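Local coordinates for telomeric DNA-binding factor trf1 (Schizosaccharomyces pombe, PDB 6K5S), which probably binds telomeric DNA repeats as a TRF-family factor, of which this structure holds the helical domain, at residues Asn123-Ile137 with Tyr206-Tyr218. Sequence-based numbering, arbitrary orientation.
Sequences NQGTLYMELKTQAYI and YPWGKFLSEIACY
Gln134 reaches the turn that leads into helix 208-222, where its NE2 donates to Tyr206 O over 2.9 Å in a nearly straight bond (169°). The carbonyl is met from above its plane, although the oxygen lies close to the amide plane. A bend at chi2 (-53°) folds the glutamine chain so that CG rests on Phe211 CG at 3.7 Å while OE1 faces the Trp208 ring edge. One water donates to both Gln134 OE1 and Tyr206 O. Replacing Gln134 with alanine is likely to leave Tyr206 O without its amide donor and to open a gap beside Phe211. Thr133 CG2 lies over one face of the Tyr206 ring in a CH-pi contact, 4.1 Å from its centroid. Phe211 fits as a knob among Leu127, Glu130, Leu131 and Gln134. Leu127 in turn enters the hole formed by Phe211, Glu214, Ile215 and Tyr218, its CD2 over the Tyr218 face. Gln124, whose OE1 accepts from Leu121 N, donates through NE2 to Tyr218 OH at 3.3 Å. Segments 123-137 and 208-218 run roughly antiparallel (148°), their axes 10.6 Å apart at closest approach. Helix 177-195 flanks the Tyr206 end, Arg189 pairing with Glu130, while helix 102-113 packs on Leu131 and Ile215 through Phe109 and Phe113.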
ATOM      1  N   ASN A 123       2.081 -16.222 -29.386  1.00 17.79           N
ATOM      2  CA  ASN A 123       2.478 -16.737 -28.080  1.00 21.84           C
ATOM      3  C   ASN A 123       1.386 -16.564 -27.028  1.00 21.71           C
ATOM      4  O   ASN A 123       1.308 -17.370 -26.097  1.00 19.07           O
ATOM      5  CB  ASN A 123       3.761 -16.065 -27.617  1.00 18.88           C
ATOM      6  CG  ASN A 123       4.961 -16.531 -28.415  1.00 31.09           C
ATOM      7  OD1 ASN A 123       5.325 -17.706 -28.376  1.00 35.40           O
ATOM      8  ND2 ASN A 123       5.564 -15.617 -29.167  1.00 36.45           N
ATOM      9  N   GLN A 124       0.572 -15.507 -27.134  1.00 19.25           N
ATOM     10  CA  GLN A 124      -0.617 -15.398 -26.293  1.00 19.32           C
ATOM     11  C   GLN A 124      -1.564 -16.558 -26.551  1.00 16.74           C
ATOM     12  O   GLN A 124      -2.133 -17.131 -25.614  1.00 15.39           O
ATOM     13  CB  GLN A 124      -1.339 -14.078 -26.562  1.00 19.22           C
ATOM     14  CG  GLN A 124      -0.573 -12.840 -26.142  1.00 20.17           C
ATOM     15  CD  GLN A 124      -1.206 -11.568 -26.681  1.00 21.60           C
ATOM     16  OE1 GLN A 124      -1.957 -11.593 -27.659  1.00 23.59           O
ATOM     17  NE2 GLN A 124      -0.920 -10.457 -26.036  1.00 22.50           N
ATOM     18  N   GLY A 125      -1.767 -16.889 -27.831  1.00 16.37           N
ATOM     19  CA  GLY A 125      -2.629 -17.998 -28.187  1.00 18.20           C
ATOM     20  C   GLY A 125      -2.143 -19.314 -27.620  1.00 18.25           C
ATOM     21  O   GLY A 125      -2.932 -20.103 -27.088  1.00 16.80           O
ATOM     22  N   THR A 126      -0.839 -19.583 -27.745  1.00 17.92           N
ATOM     23  CA  THR A 126      -0.282 -20.804 -27.165  1.00 19.12           C
ATOM     24  C   THR A 126      -0.485 -20.837 -25.658  1.00 17.32           C
ATOM     25  O   THR A 126      -0.850 -21.878 -25.090  1.00 17.22           O
ATOM     26  CB  THR A 126       1.207 -20.917 -27.502  1.00 21.68           C
ATOM     27  OG1 THR A 126       1.355 -21.095 -28.910  1.00 23.93           O
ATOM     28  CG2 THR A 126       1.834 -22.105 -26.768  1.00 25.71           C
ATOM     29  N   LEU A 127      -0.252 -19.709 -24.991  1.00 15.42           N
ATOM     30  CA  LEU A 127      -0.490 -19.633 -23.553  1.00 17.28           C
ATOM     31  C   LEU A 127      -1.965 -19.865 -23.213  1.00 13.72           C
ATOM     32  O   LEU A 127      -2.276 -20.540 -22.229  1.00 13.67           O
ATOM     33  CB  LEU A 127      -0.030 -18.279 -23.032  1.00 15.17           C
ATOM     34  CG  LEU A 127       0.376 -18.163 -21.575  1.00 25.46           C
ATOM     35  CD1 LEU A 127       1.373 -19.276 -21.186  1.00 26.38           C
ATOM     36  CD2 LEU A 127       0.967 -16.763 -21.355  1.00 27.41           C
ATOM     37  N   TYR A 128      -2.877 -19.279 -23.997  1.00 14.33           N
ATOM     38  CA  TYR A 128      -4.311 -19.512 -23.830  1.00 12.14           C
ATOM     39  C   TYR A 128      -4.632 -21.007 -23.847  1.00 13.66           C
ATOM     40  O   TYR A 128      -5.369 -21.514 -22.990  1.00 10.40           O
ATOM     41  CB  TYR A 128      -5.051 -18.809 -24.961  1.00 14.49           C
ATOM     42  CG  TYR A 128      -6.486 -18.416 -24.725  1.00 11.76           C
ATOM     43  CD1 TYR A 128      -7.031 -18.373 -23.449  1.00 13.16           C
ATOM     44  CD2 TYR A 128      -7.294 -18.076 -25.791  1.00 14.49           C
ATOM     45  CE1 TYR A 128      -8.348 -18.000 -23.258  1.00 13.16           C
ATOM     46  CE2 TYR A 128      -8.609 -17.693 -25.600  1.00 18.81           C
ATOM     47  CZ  TYR A 128      -9.124 -17.657 -24.336  1.00 13.76           C
ATOM     48  OH  TYR A 128     -10.427 -17.269 -24.142  1.00 16.99           O
ATOM     49  N   MET A 129      -4.116 -21.717 -24.856  1.00 12.24           N
ATOM     50  CA  MET A 129      -4.412 -23.134 -25.013  1.00 14.92           C
ATOM     51  C   MET A 129      -3.923 -23.946 -23.824  1.00 10.15           C
ATOM     52  O   MET A 129      -4.612 -24.882 -23.380  1.00 11.59           O
ATOM     53  CB  MET A 129      -3.780 -23.661 -26.306  1.00 15.82           C
ATOM     54  CG  MET A 129      -3.938 -25.167 -26.540  1.00 19.28           C
ATOM     55  SD  MET A 129      -3.033 -25.726 -28.034  1.00 14.10           S
ATOM     56  CE  MET A 129      -1.346 -25.401 -27.601  1.00 19.76           C
ATOM     57  N   GLU A 130      -2.708 -23.656 -23.337  1.00 11.69           N
ATOM     58  CA  GLU A 130      -2.175 -24.393 -22.194  1.00 11.68           C
ATOM     59  C   GLU A 130      -2.936 -24.060 -20.917  1.00 10.02           C
ATOM     60  O   GLU A 130      -3.112 -24.921 -20.048  1.00  9.29           O
ATOM     61  CB  GLU A 130      -0.678 -24.096 -22.006  1.00 14.14           C
ATOM     62  CG  GLU A 130       0.243 -24.558 -23.164  1.00 15.09           C
ATOM     63  CD  GLU A 130       0.188 -26.063 -23.457  1.00 20.07           C
ATOM     64  OE1 GLU A 130      -0.199 -26.861 -22.572  1.00 20.49           O
ATOM     65  OE2 GLU A 130       0.541 -26.462 -24.592  1.00 21.68           O
ATOM     66  N   LEU A 131      -3.343 -22.808 -20.755  1.00  7.58           N
ATOM     67  CA  LEU A 131      -4.190 -22.474 -19.613  1.00 10.47           C
ATOM     68  C   LEU A 131      -5.468 -23.305 -19.632  1.00  8.30           C
ATOM     69  O   LEU A 131      -5.858 -23.882 -18.611  1.00  9.44           O
ATOM     70  CB  LEU A 131      -4.535 -20.979 -19.608  1.00  7.60           C
ATOM     71  CG  LEU A 131      -5.508 -20.604 -18.475  1.00 10.17           C
ATOM     72  CD1 LEU A 131      -4.880 -20.840 -17.097  1.00  9.63           C
ATOM     73  CD2 LEU A 131      -5.893 -19.134 -18.612  1.00 14.58           C
ATOM     74  N   LYS A 132      -6.151 -23.350 -20.778  1.00  8.32           N
ATOM     75  CA  LYS A 132      -7.383 -24.130 -20.873  1.00  8.36           C
ATOM     76  C   LYS A 132      -7.113 -25.599 -20.552  1.00 10.65           C
ATOM     77  O   LYS A 132      -7.910 -26.250 -19.872  1.00  9.07           O
ATOM     78  CB  LYS A 132      -7.998 -23.982 -22.270  1.00  9.68           C
ATOM     79  CG  LYS A 132      -8.477 -22.539 -22.596  1.00  7.04           C
ATOM     80  CD  LYS A 132      -8.849 -22.409 -24.086  1.00 10.71           C
ATOM     81  CE  LYS A 132      -9.547 -21.057 -24.419  1.00  9.21           C
ATOM     82  NZ  LYS A 132     -10.784 -20.893 -23.606  1.00  9.94           N
ATOM     83  N   THR A 133      -5.959 -26.107 -20.973  1.00  6.41           N
ATOM     84  CA  THR A 133      -5.611 -27.498 -20.691  1.00  9.78           C
ATOM     85  C   THR A 133      -5.460 -27.738 -19.191  1.00  8.77           C
ATOM     86  O   THR A 133      -5.961 -28.735 -18.664  1.00  9.04           O
ATOM     87  CB  THR A 133      -4.324 -27.888 -21.425  1.00  9.76           C
ATOM     88  OG1 THR A 133      -4.512 -27.676 -22.829  1.00 10.04           O
ATOM     89  CG2 THR A 133      -4.021 -29.385 -21.176  1.00 12.63           C
ATOM     90  N   GLN A 134      -4.783 -26.828 -18.485  1.00  8.24           N
ATOM     91  CA  GLN A 134      -4.684 -26.961 -17.033  1.00  9.72           C
ATOM     92  C   GLN A 134      -6.038 -26.775 -16.355  1.00  9.25           C
ATOM     93  O   GLN A 134      -6.328 -27.447 -15.356  1.00  9.43           O
ATOM     94  CB  GLN A 134      -3.664 -25.967 -16.457  1.00  8.97           C
ATOM     95  CG  GLN A 134      -2.198 -26.222 -16.908  1.00 10.58           C
ATOM     96  CD  GLN A 134      -1.738 -27.663 -16.649  1.00 13.40           C
ATOM     97  OE1 GLN A 134      -1.948 -28.198 -15.561  1.00 10.77           O
ATOM     98  NE2 GLN A 134      -1.102 -28.276 -17.642  1.00 12.15           N
ATOM     99  N   ALA A 135      -6.874 -25.853 -16.850  1.00  9.30           N
ATOM    100  CA  ALA A 135      -8.212 -25.739 -16.267  1.00  8.44           C
ATOM    101  C   ALA A 135      -8.978 -27.048 -16.419  1.00  8.67           C
ATOM    102  O   ALA A 135      -9.681 -27.476 -15.498  1.00  8.01           O
ATOM    103  CB  ALA A 135      -8.989 -24.588 -16.905  1.00  7.89           C
ATOM    104  N   TYR A 136      -8.865 -27.684 -17.591  1.00  8.30           N
ATOM    105  CA  TYR A 136      -9.527 -28.956 -17.814  1.00 10.21           C
ATOM    106  C   TYR A 136      -9.014 -30.012 -16.840  1.00  9.99           C
ATOM    107  O   TYR A 136      -9.805 -30.724 -16.210  1.00  9.01           O
ATOM    108  CB  TYR A 136      -9.334 -29.400 -19.276  1.00 10.20           C
ATOM    109  CG  TYR A 136      -9.784 -30.825 -19.547  1.00 13.47           C
ATOM    110  CD1 TYR A 136     -11.143 -31.160 -19.524  1.00 13.37           C
ATOM    111  CD2 TYR A 136      -8.856 -31.840 -19.818  1.00 13.61           C
ATOM    112  CE1 TYR A 136     -11.573 -32.470 -19.766  1.00 13.87           C
ATOM    113  CE2 TYR A 136      -9.270 -33.153 -20.050  1.00 14.87           C
ATOM    114  CZ  TYR A 136     -10.645 -33.455 -20.038  1.00 17.27           C
ATOM    115  OH  TYR A 136     -11.087 -34.739 -20.279  1.00 18.93           O
ATOM    116  N   ILE A 137      -7.691 -30.102 -16.685  1.00  8.58           N
ATOM    117  CA  ILE A 137      -7.095 -31.125 -15.829  1.00 10.41           C
ATOM    118  C   ILE A 137      -7.494 -30.905 -14.379  1.00 12.12           C
ATOM    119  O   ILE A 137      -7.841 -31.851 -13.663  1.00 11.26           O
ATOM    120  CB  ILE A 137      -5.568 -31.124 -16.005  1.00 11.88           C
ATOM    121  CG1 ILE A 137      -5.225 -31.701 -17.385  1.00 11.44           C
ATOM    122  CG2 ILE A 137      -4.903 -31.889 -14.855  1.00 15.19           C
ATOM    123  CD1 ILE A 137      -3.782 -31.409 -17.831  1.00 11.36           C
ATOM    124  N   TYR A 206       0.758 -33.164 -19.504  1.00 23.50           N
ATOM    125  CA  TYR A 206       0.805 -31.704 -19.488  1.00 20.46           C
ATOM    126  C   TYR A 206       1.094 -31.291 -18.051  1.00 19.64           C
ATOM    127  O   TYR A 206       0.184 -30.863 -17.319  1.00 19.15           O
ATOM    128  CB  TYR A 206      -0.498 -31.100 -20.013  1.00 16.50           C
ATOM    129  CG  TYR A 206      -0.838 -31.502 -21.438  1.00 18.00           C
ATOM    130  CD1 TYR A 206      -0.212 -30.906 -22.525  1.00 17.86           C
ATOM    131  CD2 TYR A 206      -1.802 -32.467 -21.685  1.00 17.00           C
ATOM    132  CE1 TYR A 206      -0.539 -31.267 -23.826  1.00 19.58           C
ATOM    133  CE2 TYR A 206      -2.134 -32.838 -22.971  1.00 21.92           C
ATOM    134  CZ  TYR A 206      -1.496 -32.245 -24.039  1.00 24.05           C
ATOM    135  OH  TYR A 206      -1.847 -32.636 -25.312  1.00 24.75           O
ATOM    136  N   PRO A 207       2.349 -31.432 -17.603  1.00 22.26           N
ATOM    137  CA  PRO A 207       2.667 -31.172 -16.196  1.00 19.07           C
ATOM    138  C   PRO A 207       2.461 -29.711 -15.826  1.00 18.61           C
ATOM    139  O   PRO A 207       2.685 -28.799 -16.627  1.00 19.08           O
ATOM    140  CB  PRO A 207       4.148 -31.570 -16.087  1.00 23.19           C
ATOM    141  CG  PRO A 207       4.694 -31.349 -17.464  1.00 23.40           C
ATOM    142  CD  PRO A 207       3.556 -31.742 -18.394  1.00 21.76           C
ATOM    143  N   TRP A 208       2.017 -29.504 -14.586  1.00 21.17           N
ATOM    144  CA  TRP A 208       1.792 -28.149 -14.092  1.00 21.28           C
ATOM    145  C   TRP A 208       3.079 -27.334 -14.117  1.00 21.47           C
ATOM    146  O   TRP A 208       3.102 -26.197 -14.607  1.00 22.07           O
ATOM    147  CB  TRP A 208       1.216 -28.212 -12.684  1.00 21.02           C
ATOM    148  CG  TRP A 208       1.011 -26.888 -12.032  1.00 18.76           C
ATOM    149  CD1 TRP A 208       1.680 -26.395 -10.955  1.00 21.61           C
ATOM    150  CD2 TRP A 208       0.047 -25.895 -12.397  1.00 19.55           C
ATOM    151  NE1 TRP A 208       1.192 -25.147 -10.621  1.00 25.03           N
ATOM    152  CE2 TRP A 208       0.185 -24.822 -11.493  1.00 20.93           C
ATOM    153  CE3 TRP A 208      -0.910 -25.807 -13.409  1.00 14.99           C
ATOM    154  CZ2 TRP A 208      -0.604 -23.674 -11.569  1.00 19.03           C
ATOM    155  CZ3 TRP A 208      -1.709 -24.683 -13.478  1.00 14.12           C
ATOM    156  CH2 TRP A 208      -1.543 -23.622 -12.572  1.00 17.04           C
ATOM    157  N   GLY A 209       4.169 -27.917 -13.618  1.00 22.98           N
ATOM    158  CA  GLY A 209       5.436 -27.202 -13.586  1.00 22.99           C
ATOM    159  C   GLY A 209       5.818 -26.624 -14.931  1.00 22.00           C
ATOM    160  O   GLY A 209       6.309 -25.497 -15.019  1.00 22.23           O
ATOM    161  N   LYS A 210       5.554 -27.370 -16.007  1.00 20.79           N
ATOM    162  CA  LYS A 210       5.823 -26.833 -17.332  1.00 19.61           C
ATOM    163  C   LYS A 210       4.923 -25.641 -17.641  1.00 21.88           C
ATOM    164  O   LYS A 210       5.373 -24.656 -18.240  1.00 18.24           O
ATOM    165  CB  LYS A 210       5.660 -27.928 -18.387  1.00 24.72           C
ATOM    166  CG  LYS A 210       6.245 -27.552 -19.726  1.00 31.10           C
ATOM    167  CD  LYS A 210       6.093 -28.690 -20.739  1.00 34.42           C
ATOM    168  CE  LYS A 210       5.204 -28.271 -21.893  1.00 36.27           C
ATOM    169  NZ  LYS A 210       5.769 -27.110 -22.621  1.00 39.14           N
ATOM    170  N   PHE A 211       3.648 -25.693 -17.242  1.00 21.96           N
ATOM    171  CA  PHE A 211       2.809 -24.524 -17.494  1.00 20.94           C
ATOM    172  C   PHE A 211       3.267 -23.338 -16.660  1.00 18.45           C
ATOM    173  O   PHE A 211       3.265 -22.197 -17.134  1.00 18.56           O
ATOM    174  CB  PHE A 211       1.333 -24.832 -17.217  1.00 20.62           C
ATOM    175  CG  PHE A 211       0.447 -23.619 -17.325  1.00 17.68           C
ATOM    176  CD1 PHE A 211       0.185 -23.054 -18.553  1.00 18.58           C
ATOM    177  CD2 PHE A 211      -0.084 -23.026 -16.193  1.00 18.75           C
ATOM    178  CE1 PHE A 211      -0.620 -21.932 -18.663  1.00 17.16           C
ATOM    179  CE2 PHE A 211      -0.886 -21.893 -16.290  1.00 18.15           C
ATOM    180  CZ  PHE A 211      -1.153 -21.348 -17.521  1.00 17.16           C
ATOM    181  N   LEU A 212       3.647 -23.583 -15.409  1.00 19.59           N
ATOM    182  CA  LEU A 212       4.148 -22.504 -14.579  1.00 19.95           C
ATOM    183  C   LEU A 212       5.325 -21.819 -15.264  1.00 24.78           C
ATOM    184  O   LEU A 212       5.367 -20.589 -15.376  1.00 25.59           O
ATOM    185  CB  LEU A 212       4.546 -23.055 -13.217  1.00 24.77           C
ATOM    186  CG  LEU A 212       4.147 -22.370 -11.914  1.00 27.19           C
ATOM    187  CD1 LEU A 212       2.648 -22.209 -11.799  1.00 24.42           C
ATOM    188  CD2 LEU A 212       4.668 -23.210 -10.752  1.00 28.14           C
ATOM    189  N   SER A 213       6.258 -22.616 -15.787  1.00 25.00           N
ATOM    190  CA  SER A 213       7.427 -22.056 -16.454  1.00 32.48           C
ATOM    191  C   SER A 213       7.034 -21.317 -17.728  1.00 30.63           C
ATOM    192  O   SER A 213       7.598 -20.263 -18.040  1.00 30.19           O
ATOM    193  CB  SER A 213       8.432 -23.168 -16.754  1.00 33.47           C
ATOM    194  OG  SER A 213       9.757 -22.664 -16.732  1.00 42.50           O
ATOM    195  N   GLU A 214       6.043 -21.831 -18.459  1.00 25.60           N
ATOM    196  CA  GLU A 214       5.573 -21.125 -19.643  1.00 24.67           C
ATOM    197  C   GLU A 214       5.052 -19.738 -19.284  1.00 24.80           C
ATOM    198  O   GLU A 214       5.384 -18.748 -19.945  1.00 22.07           O
ATOM    199  CB  GLU A 214       4.475 -21.923 -20.352  1.00 28.66           C
ATOM    200  CG  GLU A 214       4.846 -23.328 -20.807  1.00 36.36           C
ATOM    201  CD  GLU A 214       5.714 -23.347 -22.044  1.00 46.81           C
ATOM    202  OE1 GLU A 214       5.720 -22.337 -22.782  1.00 50.69           O
ATOM    203  OE2 GLU A 214       6.389 -24.379 -22.280  1.00 50.21           O
ATOM    204  N   ILE A 215       4.207 -19.647 -18.252  1.00 22.41           N
ATOM    205  CA  ILE A 215       3.480 -18.401 -18.028  1.00 22.45           C
ATOM    206  C   ILE A 215       4.397 -17.349 -17.424  1.00 29.10           C
ATOM    207  O   ILE A 215       4.328 -16.166 -17.783  1.00 26.72           O
ATOM    208  CB  ILE A 215       2.225 -18.641 -17.164  1.00 25.45           C
ATOM    209  CG1 ILE A 215       1.317 -17.412 -17.202  1.00 28.52           C
ATOM    210  CG2 ILE A 215       2.587 -18.940 -15.719  1.00 26.93           C
ATOM    211  CD1 ILE A 215       0.580 -17.263 -18.496  1.00 26.76           C
ATOM    212  N   ALA A 216       5.288 -17.753 -16.519  1.00 30.22           N
ATOM    213  CA  ALA A 216       6.174 -16.773 -15.896  1.00 31.97           C
ATOM    214  C   ALA A 216       7.119 -16.178 -16.927  1.00 34.21           C
ATOM    215  O   ALA A 216       7.276 -14.953 -17.002  1.00 37.66           O
ATOM    216  CB  ALA A 216       6.951 -17.411 -14.749  1.00 31.82           C
ATOM    217  N   CYS A 217       7.722 -17.036 -17.756  1.00 34.64           N
ATOM    218  CA  CYS A 217       8.581 -16.574 -18.842  1.00 35.74           C
ATOM    219  C   CYS A 217       7.864 -15.578 -19.743  1.00 39.00           C
ATOM    220  O   CYS A 217       8.410 -14.517 -20.064  1.00 41.01           O
ATOM    221  CB  CYS A 217       9.079 -17.762 -19.655  1.00 33.52           C
ATOM    222  SG  CYS A 217      10.311 -18.754 -18.783  1.00 61.56           S
ATOM    223  N   TYR A 218       6.634 -15.894 -20.163  1.00 32.86           N
ATOM    224  CA  TYR A 218       5.886 -14.916 -20.949  1.00 32.44           C
ATOM    225  C   TYR A 218       5.734 -13.614 -20.182  1.00 32.27           C
ATOM    226  O   TYR A 218       5.996 -12.531 -20.712  1.00 31.52           O
ATOM    227  CB  TYR A 218       4.502 -15.440 -21.346  1.00 25.87           C
ATOM    228  CG  TYR A 218       3.686 -14.393 -22.077  1.00 25.74           C
ATOM    229  CD1 TYR A 218       3.006 -13.398 -21.386  1.00 28.69           C
ATOM    230  CD2 TYR A 218       3.592 -14.397 -23.462  1.00 32.23           C
ATOM    231  CE1 TYR A 218       2.276 -12.430 -22.048  1.00 30.85           C
ATOM    232  CE2 TYR A 218       2.853 -13.432 -24.133  1.00 30.89           C
ATOM    233  CZ  TYR A 218       2.201 -12.454 -23.420  1.00 31.29           C
ATOM    234  OH  TYR A 218       1.461 -11.485 -24.070  1.00 35.74           O
TER
HETATM  235  O   HOH W   1      -1.304 -30.636 -14.649  1.00 18.43           O